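Local coordinates for 3-oxoacyl-[acyl-carrier-protein] synthase 3 (Micrococcus luteus NCTC 2665, PDB 4EWP), which probably catalyses the first condensation of fatty acid synthesis, joining an acyl-CoA primer such as acetyl-CoA to malonyl-ACP with loss of carbon dioxide, at residues Arg45-Thr57 with Ala298-Ala310. Sequence-based numbering, arbitrary orientation.
Sequences RQRTGIVTRQRAT and ARDIADAGNTSAA
Val51 N and Thr52 N both donate to Ala302 O, at 2.8 and 3.1 Å, and further along Gln54 N reaches Ala304 O from above its carbonyl plane, so that strand 52-54 lies against the C-terminal end of the short helix 301-304. Thr52 extends this grip with its hydroxyl: OG1, held between the backbone N and the carbonyl carbon (chi1 66°), donates to Asp303 O at 2.7 Å, while a water bridges it to Asp303 OD1. Asp303 OD2 forms a salt bridge with Arg318. Gly305, the first residue beyond the helix, has positive phi, and a CB there would collide with Arg53 CB, which suits glycine to the place. Next comes Asn306, a predicted active-site residue beside His275 and near Cys123, as in the Cys-His-Asn centre of FabH enzymes of the thiolase fold; its OD1 accepts from Ser308 N in an Asx turn. The buried, branched apolar chains of Ile50 and Ile301 cross at about a right angle, Ile50 CG1 3.9 Å from Ile301 CD1. The extended side chain of Gln54 brings its amide against Ala304, OE1 3.3 Å from Ala304 CB; OE1 accepts from Arg23 NH1 and NE2 donates to Asp170 O. Shortening this side chain to an alanine is likely to leave both partners without their mate and a gap beside Ala304 and Thr307, whose CG2 lies 3.9 Å from Gln54 NE2.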
# COMPACT_ATOMS: atom_id res chain seq x y z
N ARG A 45 5.83 22.11 -24.73
CA ARG A 45 5.52 23.25 -23.88
C ARG A 45 4.06 23.65 -24.05
O ARG A 45 3.39 24.02 -23.09
CB ARG A 45 6.46 24.42 -24.18
CG ARG A 45 6.59 25.39 -23.03
CD ARG A 45 7.51 26.53 -23.38
NE ARG A 45 8.89 26.09 -23.62
CZ ARG A 45 9.96 26.76 -23.18
NH1 ARG A 45 11.18 26.31 -23.45
NH2 ARG A 45 9.79 27.87 -22.48
N GLN A 46 3.58 23.53 -25.28
CA GLN A 46 2.21 23.92 -25.63
C GLN A 46 1.16 22.90 -25.15
O GLN A 46 0.12 23.28 -24.62
CB GLN A 46 2.12 24.15 -27.14
CG GLN A 46 0.71 24.32 -27.70
CD GLN A 46 0.70 24.54 -29.21
OE1 GLN A 46 -0.01 23.85 -29.94
NE2 GLN A 46 1.48 25.51 -29.68
N ARG A 47 1.43 21.61 -25.35
CA ARG A 47 0.48 20.57 -24.93
C ARG A 47 0.40 20.36 -23.41
O ARG A 47 -0.65 19.95 -22.89
CB ARG A 47 0.83 19.25 -25.62
CG ARG A 47 0.76 19.30 -27.13
CD ARG A 47 -0.67 19.23 -27.64
NE ARG A 47 -0.99 17.91 -28.20
CZ ARG A 47 -1.52 16.90 -27.52
NH1 ARG A 47 -1.80 17.03 -26.23
NH2 ARG A 47 -1.76 15.75 -28.13
N THR A 48 1.50 20.62 -22.71
CA THR A 48 1.59 20.22 -21.30
C THR A 48 2.05 21.34 -20.37
O THR A 48 1.90 21.23 -19.15
CB THR A 48 2.55 19.03 -21.13
OG1 THR A 48 3.90 19.49 -21.27
CG2 THR A 48 2.26 17.97 -22.18
N GLY A 49 2.62 22.40 -20.94
CA GLY A 49 3.12 23.51 -20.17
C GLY A 49 4.38 23.16 -19.40
O GLY A 49 4.77 23.86 -18.47
N ILE A 50 5.02 22.07 -19.80
CA ILE A 50 6.25 21.62 -19.15
C ILE A 50 7.49 22.15 -19.87
O ILE A 50 7.58 22.08 -21.10
CB ILE A 50 6.32 20.08 -19.09
CG1 ILE A 50 5.11 19.53 -18.33
CG2 ILE A 50 7.65 19.61 -18.49
CD1 ILE A 50 5.11 18.01 -18.13
N VAL A 51 8.42 22.70 -19.09
CA VAL A 51 9.68 23.20 -19.64
C VAL A 51 10.81 22.27 -19.24
O VAL A 51 11.59 21.82 -20.08
CB VAL A 51 10.01 24.61 -19.11
CG1 VAL A 51 11.40 25.05 -19.56
CG2 VAL A 51 8.96 25.59 -19.57
N THR A 52 10.89 21.98 -17.95
CA THR A 52 11.84 21.01 -17.44
C THR A 52 11.10 20.04 -16.52
O THR A 52 10.03 20.37 -15.97
CB THR A 52 12.98 21.69 -16.65
OG1 THR A 52 12.45 22.30 -15.46
CG2 THR A 52 13.67 22.76 -17.49
N ARG A 53 11.68 18.86 -16.35
CA ARG A 53 11.22 17.93 -15.32
C ARG A 53 12.39 17.44 -14.47
O ARG A 53 13.51 17.28 -14.95
CB ARG A 53 10.42 16.76 -15.92
CG ARG A 53 11.26 15.70 -16.63
CD ARG A 53 11.66 16.13 -18.03
NE ARG A 53 10.50 16.32 -18.91
CZ ARG A 53 10.40 17.29 -19.81
NH1 ARG A 53 9.31 17.37 -20.58
NH2 ARG A 53 11.38 18.18 -19.97
N GLN A 54 12.11 17.23 -13.18
CA GLN A 54 13.07 16.65 -12.26
C GLN A 54 13.38 15.22 -12.67
O GLN A 54 12.48 14.41 -12.86
CB GLN A 54 12.50 16.68 -10.84
CG GLN A 54 12.40 18.09 -10.31
CD GLN A 54 11.44 18.26 -9.15
OE1 GLN A 54 11.15 19.38 -8.74
NE2 GLN A 54 10.93 17.15 -8.62
N ARG A 55 14.66 14.92 -12.84
CA ARG A 55 15.08 13.56 -13.14
C ARG A 55 16.15 13.11 -12.14
O ARG A 55 17.21 13.71 -12.03
CB ARG A 55 15.55 13.42 -14.59
CG ARG A 55 14.40 13.44 -15.61
CD ARG A 55 13.39 12.32 -15.31
NE ARG A 55 12.22 12.31 -16.18
CZ ARG A 55 12.22 11.85 -17.44
NH1 ARG A 55 13.33 11.38 -18.00
NH2 ARG A 55 11.09 11.88 -18.16
N ALA A 56 15.83 12.06 -11.38
CA ALA A 56 16.69 11.57 -10.32
C ALA A 56 17.84 10.75 -10.87
O ALA A 56 17.69 10.08 -11.89
CB ALA A 56 15.88 10.73 -9.32
N THR A 57 18.97 10.80 -10.19
CA THR A 57 20.11 9.94 -10.51
C THR A 57 19.86 8.56 -9.91
O THR A 57 18.89 8.35 -9.20
CB THR A 57 21.41 10.49 -9.92
OG1 THR A 57 21.31 10.54 -8.49
CG2 THR A 57 21.68 11.89 -10.44
N ALA A 298 -1.48 26.37 -7.91
CA ALA A 298 -0.19 25.68 -8.06
C ALA A 298 0.10 25.30 -9.52
O ALA A 298 -0.71 24.63 -10.16
CB ALA A 298 -0.14 24.44 -7.17
N ARG A 299 1.26 25.69 -10.03
CA ARG A 299 1.66 25.30 -11.38
C ARG A 299 3.11 24.80 -11.42
O ARG A 299 3.80 24.96 -12.42
CB ARG A 299 1.49 26.46 -12.37
CG ARG A 299 0.08 26.99 -12.47
CD ARG A 299 -0.07 28.04 -13.57
NE ARG A 299 -1.25 28.85 -13.31
CZ ARG A 299 -2.44 28.57 -13.81
NH1 ARG A 299 -2.56 27.55 -14.62
NH2 ARG A 299 -3.49 29.32 -13.53
N ASP A 300 3.55 24.21 -10.32
CA ASP A 300 4.89 23.64 -10.23
C ASP A 300 5.27 22.77 -11.45
O ASP A 300 6.46 22.66 -11.79
CB ASP A 300 5.00 22.79 -8.96
CG ASP A 300 6.43 22.51 -8.57
OD1 ASP A 300 7.32 23.34 -8.88
OD2 ASP A 300 6.67 21.47 -7.92
N ILE A 301 4.29 22.16 -12.10
CA ILE A 301 4.54 21.25 -13.22
C ILE A 301 5.50 21.80 -14.30
O ILE A 301 6.23 21.04 -14.93
CB ILE A 301 3.22 20.82 -13.91
CG1 ILE A 301 3.44 19.53 -14.72
CG2 ILE A 301 2.69 21.92 -14.80
CD1 ILE A 301 2.31 19.23 -15.67
N ALA A 302 5.49 23.12 -14.51
CA ALA A 302 6.34 23.73 -15.54
C ALA A 302 7.83 23.44 -15.36
O ALA A 302 8.56 23.31 -16.34
CB ALA A 302 6.11 25.24 -15.61
N ASP A 303 8.28 23.37 -14.11
CA ASP A 303 9.69 23.15 -13.80
C ASP A 303 9.98 21.77 -13.23
O ASP A 303 11.10 21.29 -13.32
CB ASP A 303 10.20 24.20 -12.82
CG ASP A 303 9.89 25.61 -13.27
OD1 ASP A 303 10.55 26.08 -14.21
OD2 ASP A 303 8.99 26.25 -12.68
N ALA A 304 8.96 21.14 -12.65
CA ALA A 304 9.16 19.86 -11.98
C ALA A 304 8.70 18.69 -12.84
O ALA A 304 9.12 17.55 -12.62
CB ALA A 304 8.44 19.84 -10.65
N GLY A 305 7.83 18.97 -13.81
CA GLY A 305 7.14 17.91 -14.53
C GLY A 305 6.10 17.27 -13.62
O GLY A 305 5.85 17.75 -12.52
N ASN A 306 5.49 16.18 -14.09
CA ASN A 306 4.47 15.46 -13.34
C ASN A 306 5.14 14.41 -12.45
O ASN A 306 5.65 13.40 -12.95
CB ASN A 306 3.48 14.83 -14.32
CG ASN A 306 2.42 13.96 -13.66
OD1 ASN A 306 2.57 13.50 -12.52
ND2 ASN A 306 1.33 13.70 -14.39
N THR A 307 5.13 14.65 -11.14
CA THR A 307 5.78 13.76 -10.17
C THR A 307 4.78 12.89 -9.39
O THR A 307 5.08 12.43 -8.28
CB THR A 307 6.63 14.54 -9.16
OG1 THR A 307 5.80 15.45 -8.43
CG2 THR A 307 7.74 15.31 -9.87
N SER A 308 3.61 12.68 -9.97
CA SER A 308 2.64 11.74 -9.41
C SER A 308 2.32 12.05 -7.93
O SER A 308 1.96 13.17 -7.60
CB SER A 308 3.13 10.30 -9.59
OG SER A 308 2.06 9.38 -9.54
N ALA A 309 2.46 11.04 -7.06
CA ALA A 309 2.13 11.20 -5.64
C ALA A 309 2.87 12.36 -4.97
O ALA A 309 2.35 12.99 -4.06
CB ALA A 309 2.38 9.89 -4.87
N ALA A 310 4.09 12.62 -5.43
CA ALA A 310 4.89 13.70 -4.91
C ALA A 310 4.29 15.06 -5.27
O ALA A 310 4.60 16.07 -4.64
CB ALA A 310 6.31 13.60 -5.47
O HOH W 1 12.78 25.14 -14.91
O HOH W 2 11.78 21.71 -10.18